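Scyllo-inositol 2-dehydrogenase (NADP(+)) IolW (Bacillus subtilis subsp. subtilis, PDB 3GDO) catalyses the reversible NADPH-dependent reduction of scyllo-inosose to scyllo-inositol and cannot use NADH in place of NADPH. Local coordinates at residues Ser39-Val44 against Ala51-Glu56; Met201-Asn206 against Val210-Leu215. One frame throughout, in Å; residues are numbered along the deposited sequence.

The two contacts come in series along the chain and fall in different regions of this Gfo/Idh/MocA enzyme. Interaction 1 (39-44 with 51-56) belongs to the N-terminal Rossmann-type region, where helix 41-47 meets strand 52-54, the last strand within this chain on one side of a parallel six-stranded sheet. Interaction 2 (201-206 with 210-215) lies in the C-terminal alpha/beta region, at the loop between strands 195-201 and 212-219 of a mixed sheet. The centres of interactions 1 and 2 are about 38 Å apart and their nearest atoms about 22 Å, with no touch and no shared element. One is thus local to the dinucleotide-binding fold, while the other borders the second subunit of the dimer.

Interaction 1. Residues Ser39-Val44 against Ala51-Glu56; sequences SRTEEV and AEVVHE
Val53 has the largest share of this contact, its two methyl branches parting between Val44 and Thr41. From its CB, Val53 CG2 reaches the helix, 3.8 Å from Val44 CB and equally near Val44 CG1, so it rests against the branch point of that valine and not against a single methyl. The other branch, CG1, stands anti to the backbone N (chi1 -176°), which turns it toward the hydroxyl of Thr41, with OG1 4.0 Å from Val53 CG1. Thr41 CG2 is slightly farther off, 4.2 Å from Val53 CG2, at the margin of the same apolar patch. Val44 extends the patch along the strand, its CG1 lying 4.0 Å from Ala51 CB. On the opposite flank of Val53, the His55 ring presents its edge to Thr41, and OG1 sits near the ring plane, 3.8 Å from His55 CE1. The two side chains cross at about a right angle. His55 ND1 also makes a weak hydrogen bond to the carbonyl oxygen of Thr38, which ties the ring to the loop just before Ser39. No hydrogen bond joins the two segments, and their 251 Å² of buried surface comes from van der Waals contact. Helix 41-47 packs over the adjacent strands 31-37 and 52-54, with Val44 on Ile36 and Val53; Val44 also touches Tyr13. Backbone bonds from Glu52 and Val54 to strand 31-37 complete this beta-alpha-beta unit of the Rossmann-type fold, at one end of its parallel sheet.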
loop_
_atom_site.group_PDB
_atom_site.type_symbol
_atom_site.label_atom_id
_atom_site.label_comp_id
_atom_site.label_asym_id
_atom_site.label_seq_id
_atom_site.Cartn_x
_atom_site.Cartn_y
_atom_site.Cartn_z
ATOM N N SER B 39 22.819 -17.457 -32.668
ATOM C CA SER B 39 23.091 -18.792 -33.203
ATOM C C SER B 39 21.786 -19.499 -33.598
ATOM O O SER B 39 21.807 -20.669 -34.034
ATOM C CB SER B 39 23.877 -19.631 -32.183
ATOM O OG SER B 39 23.084 -19.833 -31.023
ATOM N N ARG B 40 20.647 -18.822 -33.443
ATOM C CA ARG B 40 19.365 -19.395 -33.845
ATOM C C ARG B 40 19.074 -19.156 -35.313
ATOM O O ARG B 40 18.080 -18.494 -35.671
ATOM C CB ARG B 40 18.222 -18.867 -32.979
ATOM C CG ARG B 40 18.371 -19.171 -31.471
ATOM C CD ARG B 40 17.443 -18.289 -30.634
ATOM N NE ARG B 40 17.532 -18.597 -29.205
ATOM C CZ ARG B 40 16.744 -19.470 -28.559
ATOM N NH1 ARG B 40 15.768 -20.112 -29.184
ATOM N NH2 ARG B 40 16.921 -19.679 -27.268
ATOM N N THR B 41 19.929 -19.726 -36.161
ATOM C CA THR B 41 19.860 -19.520 -37.619
ATOM C C THR B 41 18.514 -19.911 -38.231
ATOM O O THR B 41 17.939 -19.138 -39.010
ATOM C CB THR B 41 21.043 -20.189 -38.373
ATOM O OG1 THR B 41 22.280 -19.778 -37.785
ATOM C CG2 THR B 41 21.060 -19.768 -39.846
ATOM N N GLU B 42 18.009 -21.095 -37.877
ATOM C CA GLU B 42 16.734 -21.571 -38.412
ATOM C C GLU B 42 15.544 -20.738 -37.982
ATOM O O GLU B 42 14.586 -20.581 -38.760
ATOM C CB GLU B 42 16.446 -23.040 -38.009
ATOM C CG GLU B 42 17.035 -24.102 -38.874
ATOM C CD GLU B 42 16.530 -24.087 -40.312
ATOM O OE1 GLU B 42 15.292 -24.179 -40.563
ATOM O OE2 GLU B 42 17.392 -23.997 -41.205
ATOM N N GLU B 43 15.552 -20.257 -36.734
ATOM C CA GLU B 43 14.400 -19.473 -36.236
ATOM C C GLU B 43 14.291 -18.206 -37.055
ATOM O O GLU B 43 13.210 -17.857 -37.503
ATOM C CB GLU B 43 14.492 -19.084 -34.755
ATOM C CG GLU B 43 14.478 -20.228 -33.774
ATOM C CD GLU B 43 14.482 -19.740 -32.343
ATOM O OE1 GLU B 43 15.071 -20.436 -31.498
ATOM O OE2 GLU B 43 13.912 -18.656 -32.059
ATOM N N VAL B 44 15.425 -17.547 -37.266
ATOM C CA VAL B 44 15.446 -16.303 -38.032
ATOM C C VAL B 44 15.035 -16.526 -39.489
ATOM O O VAL B 44 14.337 -15.696 -40.071
ATOM C CB VAL B 44 16.813 -15.607 -37.978
ATOM C CG1 VAL B 44 16.830 -14.381 -38.905
ATOM C CG2 VAL B 44 17.172 -15.211 -36.528
ATOM N N ALA B 51 16.344 -11.420 -43.413
ATOM C CA ALA B 51 17.391 -10.967 -42.506
ATOM C C ALA B 51 18.644 -11.807 -42.715
ATOM O O ALA B 51 18.560 -12.935 -43.162
ATOM C CB ALA B 51 16.903 -11.051 -41.057
ATOM N N GLU B 52 19.809 -11.270 -42.405
ATOM C CA GLU B 52 21.006 -12.063 -42.451
ATOM C C GLU B 52 21.417 -12.385 -41.006
ATOM O O GLU B 52 21.516 -11.477 -40.159
ATOM C CB GLU B 52 22.112 -11.328 -43.223
ATOM C CG GLU B 52 23.557 -11.812 -42.959
ATOM C CD GLU B 52 24.597 -11.071 -43.797
ATOM O OE1 GLU B 52 25.826 -11.228 -43.556
ATOM O OE2 GLU B 52 24.178 -10.315 -44.708
ATOM N N VAL B 53 21.647 -13.669 -40.718
ATOM C CA VAL B 53 22.211 -14.034 -39.428
ATOM C C VAL B 53 23.711 -13.799 -39.433
ATOM O O VAL B 53 24.394 -14.076 -40.429
ATOM C CB VAL B 53 21.910 -15.492 -39.042
ATOM C CG1 VAL B 53 22.442 -15.779 -37.648
ATOM C CG2 VAL B 53 20.436 -15.718 -39.057
ATOM N N VAL B 54 24.219 -13.279 -38.323
ATOM C CA VAL B 54 25.633 -13.063 -38.135
ATOM C C VAL B 54 25.958 -13.585 -36.735
ATOM O O VAL B 54 25.062 -13.701 -35.899
ATOM C CB VAL B 54 26.031 -11.537 -38.285
ATOM C CG1 VAL B 54 25.456 -10.948 -39.552
ATOM C CG2 VAL B 54 25.580 -10.700 -37.091
ATOM N N HIS B 55 27.225 -13.883 -36.475
ATOM C CA HIS B 55 27.632 -14.386 -35.164
ATOM C C HIS B 55 28.674 -13.499 -34.509
ATOM O O HIS B 55 29.024 -13.698 -33.354
ATOM C CB HIS B 55 28.100 -15.870 -35.242
ATOM C CG HIS B 55 27.224 -16.723 -36.113
ATOM N ND1 HIS B 55 25.922 -17.044 -35.774
ATOM C CD2 HIS B 55 27.438 -17.261 -37.341
ATOM C CE1 HIS B 55 25.380 -17.758 -36.748
ATOM N NE2 HIS B 55 26.278 -17.904 -37.709
ATOM N N GLU B 56 29.163 -12.502 -35.233
ATOM C CA GLU B 56 30.092 -11.542 -34.625
ATOM C C GLU B 56 29.453 -10.177 -34.472
ATOM O O GLU B 56 28.705 -9.758 -35.350
ATOM C CB GLU B 56 31.357 -11.389 -35.468
ATOM C CG GLU B 56 32.603 -11.471 -34.637
ATOM C CD GLU B 56 32.615 -12.728 -33.773
ATOM O OE1 GLU B 56 32.298 -13.820 -34.297
ATOM O OE2 GLU B 56 32.932 -12.617 -32.570
#

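Interaction 2. Residues Met201-Asn206 against Val210-Leu215; sequences MAQREN and VDYFHL
Asp211 grips segment 201-206 through both carboxylate oxygens. Asp211 OD1 accepts from Gln203 N at 2.7 Å, on its syn side, while Asp211 OD2 takes two donors: Arg204 N at 3.0 Å through the syn lone pair, and Arg204 NE at 2.9 Å from above the carboxylate plane. That last bond is a salt bridge at the guanidinium edge, the planes 71° apart. Replacing Asp211 with an alanine would probably leave the backbone N-H groups of Gln203 and Arg204 without acceptors and the guanidinium without its counter-charge. A water bridges Gln203 OE1 and Asp211 OD1. Met201 O accepts from Asp211 N and Tyr212 N, both 2.9 Å away on opposite faces of its plane, a classic beta bulge; Met201 N returns a nearly straight bond (172°) to Tyr212 O. Met201 CG packs 3.7 Å from Tyr212 CD2, and SD makes an oblique Met-aromatic contact. On the same side of the ring, at CD1, Gln203 OE1 approaches obliquely; its NE2 bonds to Lys221 O of the second subunit. Arg204 NH1 reaches Arg157 O. The bulge sits at the base of the loop joining antiparallel strands 195-201 and 212-219, with helix 174-190 on Val210 and the second subunit on Met201 and Tyr212.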
loop_
_atom_site.group_PDB
_atom_site.type_symbol
_atom_site.label_atom_id
_atom_site.label_comp_id
_atom_site.label_asym_id
_atom_site.label_seq_id
_atom_site.Cartn_x
_atom_site.Cartn_y
_atom_site.Cartn_z
ATOM N N MET B 201 14.203 -6.760 -0.220
ATOM C CA MET B 201 14.546 -8.031 0.405
ATOM C C MET B 201 14.152 -9.224 -0.439
ATOM O O MET B 201 13.496 -9.114 -1.502
ATOM C CB MET B 201 13.948 -8.169 1.841
ATOM C CG MET B 201 12.392 -8.440 1.943
ATOM S SD MET B 201 11.644 -8.676 3.622
ATOM C CE MET B 201 12.387 -7.456 4.579
ATOM N N ALA B 202 14.582 -10.372 0.078
ATOM C CA ALA B 202 14.204 -11.705 -0.376
ATOM C C ALA B 202 13.300 -12.329 0.703
ATOM O O ALA B 202 13.761 -12.718 1.770
ATOM C CB ALA B 202 15.447 -12.531 -0.579
ATOM N N GLN B 203 12.005 -12.389 0.422
ATOM C CA GLN B 203 11.063 -13.122 1.245
ATOM C C GLN B 203 11.113 -14.637 1.114
ATOM O O GLN B 203 10.839 -15.348 2.074
ATOM C CB GLN B 203 9.642 -12.686 0.917
ATOM C CG GLN B 203 9.114 -11.715 1.906
ATOM C CD GLN B 203 7.726 -11.220 1.568
ATOM O OE1 GLN B 203 7.263 -11.301 0.417
ATOM N NE2 GLN B 203 7.060 -10.689 2.576
ATOM N N ARG B 204 11.385 -15.132 -0.085
ATOM C CA ARG B 204 11.204 -16.559 -0.338
ATOM C C ARG B 204 12.261 -17.405 0.369
ATOM O O ARG B 204 13.386 -16.941 0.631
ATOM C CB ARG B 204 11.123 -16.866 -1.826
ATOM C CG ARG B 204 9.802 -16.419 -2.430
ATOM C CD ARG B 204 9.825 -16.536 -3.936
ATOM N NE ARG B 204 10.973 -15.845 -4.526
ATOM C CZ ARG B 204 11.309 -15.912 -5.809
ATOM N NH1 ARG B 204 10.583 -16.632 -6.663
ATOM N NH2 ARG B 204 12.382 -15.278 -6.238
ATOM N N GLU B 205 11.862 -18.642 0.671
ATOM C CA GLU B 205 12.609 -19.553 1.534
ATOM C C GLU B 205 14.106 -19.660 1.226
ATOM O O GLU B 205 14.947 -19.474 2.124
ATOM C CB GLU B 205 11.964 -20.948 1.539
ATOM C CG GLU B 205 12.052 -21.621 2.916
ATOM C CD GLU B 205 12.175 -23.151 2.829
ATOM O OE1 GLU B 205 11.320 -23.800 2.171
ATOM O OE2 GLU B 205 13.135 -23.705 3.414
ATOM N N ASN B 206 14.453 -19.951 -0.021
ATOM C CA ASN B 206 15.873 -20.098 -0.345
ATOM C C ASN B 206 16.422 -19.003 -1.267
ATOM O O ASN B 206 17.419 -19.213 -1.949
ATOM C CB ASN B 206 16.120 -21.491 -0.936
ATOM C CG ASN B 206 15.955 -22.597 0.104
ATOM O OD1 ASN B 206 14.942 -23.308 0.124
ATOM N ND2 ASN B 206 16.931 -22.711 1.001
ATOM N N VAL B 210 16.705 -10.251 -4.814
ATOM C CA VAL B 210 15.555 -9.514 -4.366
ATOM C C VAL B 210 14.274 -10.071 -4.984
ATOM O O VAL B 210 14.204 -10.307 -6.186
ATOM C CB VAL B 210 15.706 -8.025 -4.755
ATOM C CG1 VAL B 210 14.384 -7.280 -4.515
ATOM C CG2 VAL B 210 16.920 -7.403 -3.976
ATOM N N ASP B 211 13.252 -10.238 -4.151
ATOM C CA ASP B 211 11.919 -10.680 -4.628
ATOM C C ASP B 211 10.756 -9.886 -3.981
ATOM O O ASP B 211 9.551 -10.126 -4.247
ATOM C CB ASP B 211 11.761 -12.217 -4.457
ATOM C CG ASP B 211 11.684 -12.658 -2.985
ATOM O OD1 ASP B 211 11.297 -11.848 -2.103
ATOM O OD2 ASP B 211 11.999 -13.852 -2.707
ATOM N N TYR B 212 11.146 -8.906 -3.180
ATOM C CA TYR B 212 10.237 -8.010 -2.505
ATOM C C TYR B 212 10.822 -6.599 -2.452
ATOM O O TYR B 212 11.992 -6.399 -2.075
ATOM C CB TYR B 212 9.973 -8.537 -1.077
ATOM C CG TYR B 212 9.127 -7.627 -0.235
ATOM C CD1 TYR B 212 7.767 -7.890 -0.033
ATOM C CD2 TYR B 212 9.674 -6.478 0.343
ATOM C CE1 TYR B 212 6.969 -7.028 0.744
ATOM C CE2 TYR B 212 8.916 -5.603 1.073
ATOM C CZ TYR B 212 7.551 -5.877 1.266
ATOM O OH TYR B 212 6.829 -5.030 2.047
ATOM N N PHE B 213 10.001 -5.611 -2.787
ATOM C CA PHE B 213 10.400 -4.221 -2.592
ATOM C C PHE B 213 9.194 -3.386 -2.222
ATOM O O PHE B 213 8.051 -3.599 -2.716
ATOM C CB PHE B 213 11.105 -3.646 -3.858
ATOM C CG PHE B 213 10.215 -3.593 -5.068
ATOM C CD1 PHE B 213 9.334 -2.516 -5.264
ATOM C CD2 PHE B 213 10.221 -4.617 -5.994
ATOM C CE1 PHE B 213 8.484 -2.490 -6.359
ATOM C CE2 PHE B 213 9.363 -4.607 -7.070
ATOM C CZ PHE B 213 8.508 -3.521 -7.272
ATOM N N HIS B 214 9.468 -2.414 -1.379
ATOM C CA HIS B 214 8.500 -1.406 -1.016
ATOM C C HIS B 214 9.224 -0.040 -1.006
ATOM O O HIS B 214 10.096 0.199 -0.171
ATOM C CB HIS B 214 7.952 -1.706 0.391
ATOM C CG HIS B 214 6.753 -0.895 0.711
ATOM N ND1 HIS B 214 6.833 0.438 1.086
ATOM C CD2 HIS B 214 5.430 -1.187 0.599
ATOM C CE1 HIS B 214 5.604 0.910 1.245
ATOM N NE2 HIS B 214 4.737 -0.050 0.942
ATOM N N LEU B 215 8.898 0.839 -1.932
ATOM C CA LEU B 215 9.589 2.128 -2.000
ATOM C C LEU B 215 8.631 3.277 -1.751
ATOM O O LEU B 215 7.506 3.266 -2.254
ATOM C CB LEU B 215 10.197 2.330 -3.406
ATOM C CG LEU B 215 11.585 1.817 -3.776
ATOM C CD1 LEU B 215 11.687 0.291 -3.612
ATOM C CD2 LEU B 215 11.841 2.210 -5.231
HETATM O O HOH W 1 8.322 -11.848 -2.154
#